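Local structure of VAPBC49 (Mycobacterium tuberculosis, 5AF3) at residues I144-S148 and G149-F153. The protein is possibly the antitoxin of a type II toxin-antitoxin system, with VapC45 as its cognate toxin, and carries a putative helix-turn-helix DNA-binding domain. Numbering follows the deposited sequence.
Sequences IVPRS and GQYVF
R147 O is gripped twice at the tip of a beta hairpin with a two-residue turn. Q150 N donates to R147 O over 3.1 Å from well above the carbonyl plane, and an ordered water gives it a second hydrogen bond of 2.6 Å. The same water accepts from Q150 NE2 at 3.2 Å. Q150 CG lies between its own backbone N and carbonyl carbon (chi1 65°), which sets it in front of R147 O, almost in line with the C=O bond, and carries the extended chain on to the water. S148 and G149, both with positive phi, form the corners of the type I' turn. R147 N closes its pair by a nearly straight bond to Q150 O (171°), while V145 N to V152 O and V152 N to V145 O are both 2.8 Å.

On one face, V152 CG2 meets R147 CB at 3.7 Å and V145 CG2 lies more loosely, 4.3 Å from V152 CG2; V145 also packs on A214 of the second subunit. On the other, P146 and Y151 lie side by side, P146 CG 3.6 Å from Y151 CE1, while I144 CD1 reaches Y151 CB at 3.8 Å. The Y151 ring stacks with W124 of helix 115-130, which I144 also touches; F153 packs on L123 and on L161 of helix 155-161. Backbone bonds and water thus hold the exposed turn, whereas apolar contacts of I144 and F153 fasten the base to the helical body.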
loop_
_atom_site.group_PDB
_atom_site.type_symbol
_atom_site.label_atom_id
_atom_site.label_comp_id
_atom_site.label_asym_id
_atom_site.label_seq_id
_atom_site.Cartn_x
_atom_site.Cartn_y
_atom_site.Cartn_z
ATOM N N ILE A 144 19.361 -9.825 12.965
ATOM C CA ILE A 144 19.806 -11.204 12.872
ATOM C C ILE A 144 19.328 -12.047 14.057
ATOM O O ILE A 144 19.006 -11.498 15.128
ATOM C CB ILE A 144 21.360 -11.312 12.709
ATOM C CG1 ILE A 144 22.079 -10.961 14.002
ATOM C CG2 ILE A 144 21.860 -10.446 11.536
ATOM C CD1 ILE A 144 23.608 -11.132 13.945
ATOM N N VAL A 145 19.231 -13.350 13.836
ATOM C CA VAL A 145 18.830 -14.294 14.891
ATOM C C VAL A 145 19.609 -15.567 14.710
ATOM O O VAL A 145 20.060 -15.841 13.583
ATOM C CB VAL A 145 17.319 -14.615 14.847
ATOM C CG1 VAL A 145 16.536 -13.418 15.316
ATOM C CG2 VAL A 145 16.888 -15.033 13.458
ATOM N N PRO A 146 19.793 -16.337 15.813
ATOM C CA PRO A 146 20.339 -17.711 15.719
ATOM C C PRO A 146 19.430 -18.656 14.936
ATOM O O PRO A 146 18.211 -18.663 15.125
ATOM C CB PRO A 146 20.420 -18.169 17.177
ATOM C CG PRO A 146 20.352 -16.932 18.006
ATOM C CD PRO A 146 19.549 -15.928 17.216
ATOM N N ARG A 147 20.016 -19.430 14.046
ATOM C CA ARG A 147 19.317 -20.523 13.398
ATOM C C ARG A 147 20.293 -21.682 13.246
ATOM O O ARG A 147 21.362 -21.511 12.663
ATOM C CB ARG A 147 18.787 -20.094 12.036
ATOM C CG ARG A 147 17.755 -21.036 11.470
ATOM C CD ARG A 147 17.600 -20.852 9.977
ATOM N NE ARG A 147 17.434 -22.144 9.315
ATOM C CZ ARG A 147 16.294 -22.831 9.261
ATOM N NH1 ARG A 147 15.186 -22.351 9.826
ATOM N NH2 ARG A 147 16.264 -24.003 8.634
ATOM N N SER A 148 19.932 -22.849 13.789
ATOM C CA SER A 148 20.790 -24.051 13.717
ATOM C C SER A 148 22.250 -23.753 14.118
ATOM O O SER A 148 23.197 -24.130 13.416
ATOM C CB SER A 148 20.737 -24.688 12.313
ATOM O OG SER A 148 19.404 -24.835 11.838
ATOM N N GLY A 149 22.414 -23.045 15.233
ATOM C CA GLY A 149 23.728 -22.755 15.792
ATOM C C GLY A 149 24.546 -21.653 15.137
ATOM O O GLY A 149 25.716 -21.488 15.461
ATOM N N GLN A 150 23.939 -20.891 14.227
ATOM C CA GLN A 150 24.619 -19.743 13.610
ATOM C C GLN A 150 23.659 -18.563 13.449
ATOM O O GLN A 150 22.440 -18.750 13.446
ATOM C CB GLN A 150 25.214 -20.119 12.253
ATOM C CG GLN A 150 24.180 -20.476 11.199
ATOM C CD GLN A 150 24.755 -20.544 9.795
ATOM O OE1 GLN A 150 25.967 -20.466 9.607
ATOM N NE2 GLN A 150 23.882 -20.682 8.798
ATOM N N TYR A 151 24.210 -17.362 13.309
ATOM C CA TYR A 151 23.378 -16.168 13.114
ATOM C C TYR A 151 23.033 -15.984 11.650
ATOM O O TYR A 151 23.877 -16.149 10.786
ATOM C CB TYR A 151 24.057 -14.913 13.664
ATOM C CG TYR A 151 24.151 -14.946 15.166
ATOM C CD1 TYR A 151 23.048 -14.653 15.968
ATOM C CD2 TYR A 151 25.334 -15.335 15.783
ATOM C CE1 TYR A 151 23.140 -14.698 17.346
ATOM C CE2 TYR A 151 25.439 -15.382 17.147
ATOM C CZ TYR A 151 24.347 -15.074 17.935
ATOM O OH TYR A 151 24.500 -15.140 19.319
ATOM N N VAL A 152 21.781 -15.629 11.386
ATOM C CA VAL A 152 21.291 -15.415 10.029
ATOM C C VAL A 152 20.366 -14.186 10.051
ATOM O O VAL A 152 19.868 -13.808 11.114
ATOM C CB VAL A 152 20.463 -16.632 9.503
ATOM C CG1 VAL A 152 21.299 -17.911 9.447
ATOM C CG2 VAL A 152 19.186 -16.841 10.354
ATOM N N PHE A 153 20.083 -13.615 8.891
ATOM C CA PHE A 153 19.081 -12.543 8.848
ATOM C C PHE A 153 17.694 -13.083 9.197
ATOM O O PHE A 153 17.340 -14.189 8.809
ATOM C CB PHE A 153 18.993 -11.920 7.462
ATOM C CG PHE A 153 20.063 -10.918 7.174
ATOM C CD1 PHE A 153 20.162 -9.728 7.902
ATOM C CD2 PHE A 153 20.965 -11.151 6.108
ATOM C CE1 PHE A 153 21.154 -8.774 7.607
ATOM C CE2 PHE A 153 21.947 -10.196 5.785
ATOM C CZ PHE A 153 22.065 -9.021 6.520
HETATM O O HOH W 1 21.200 -21.787 10.098
#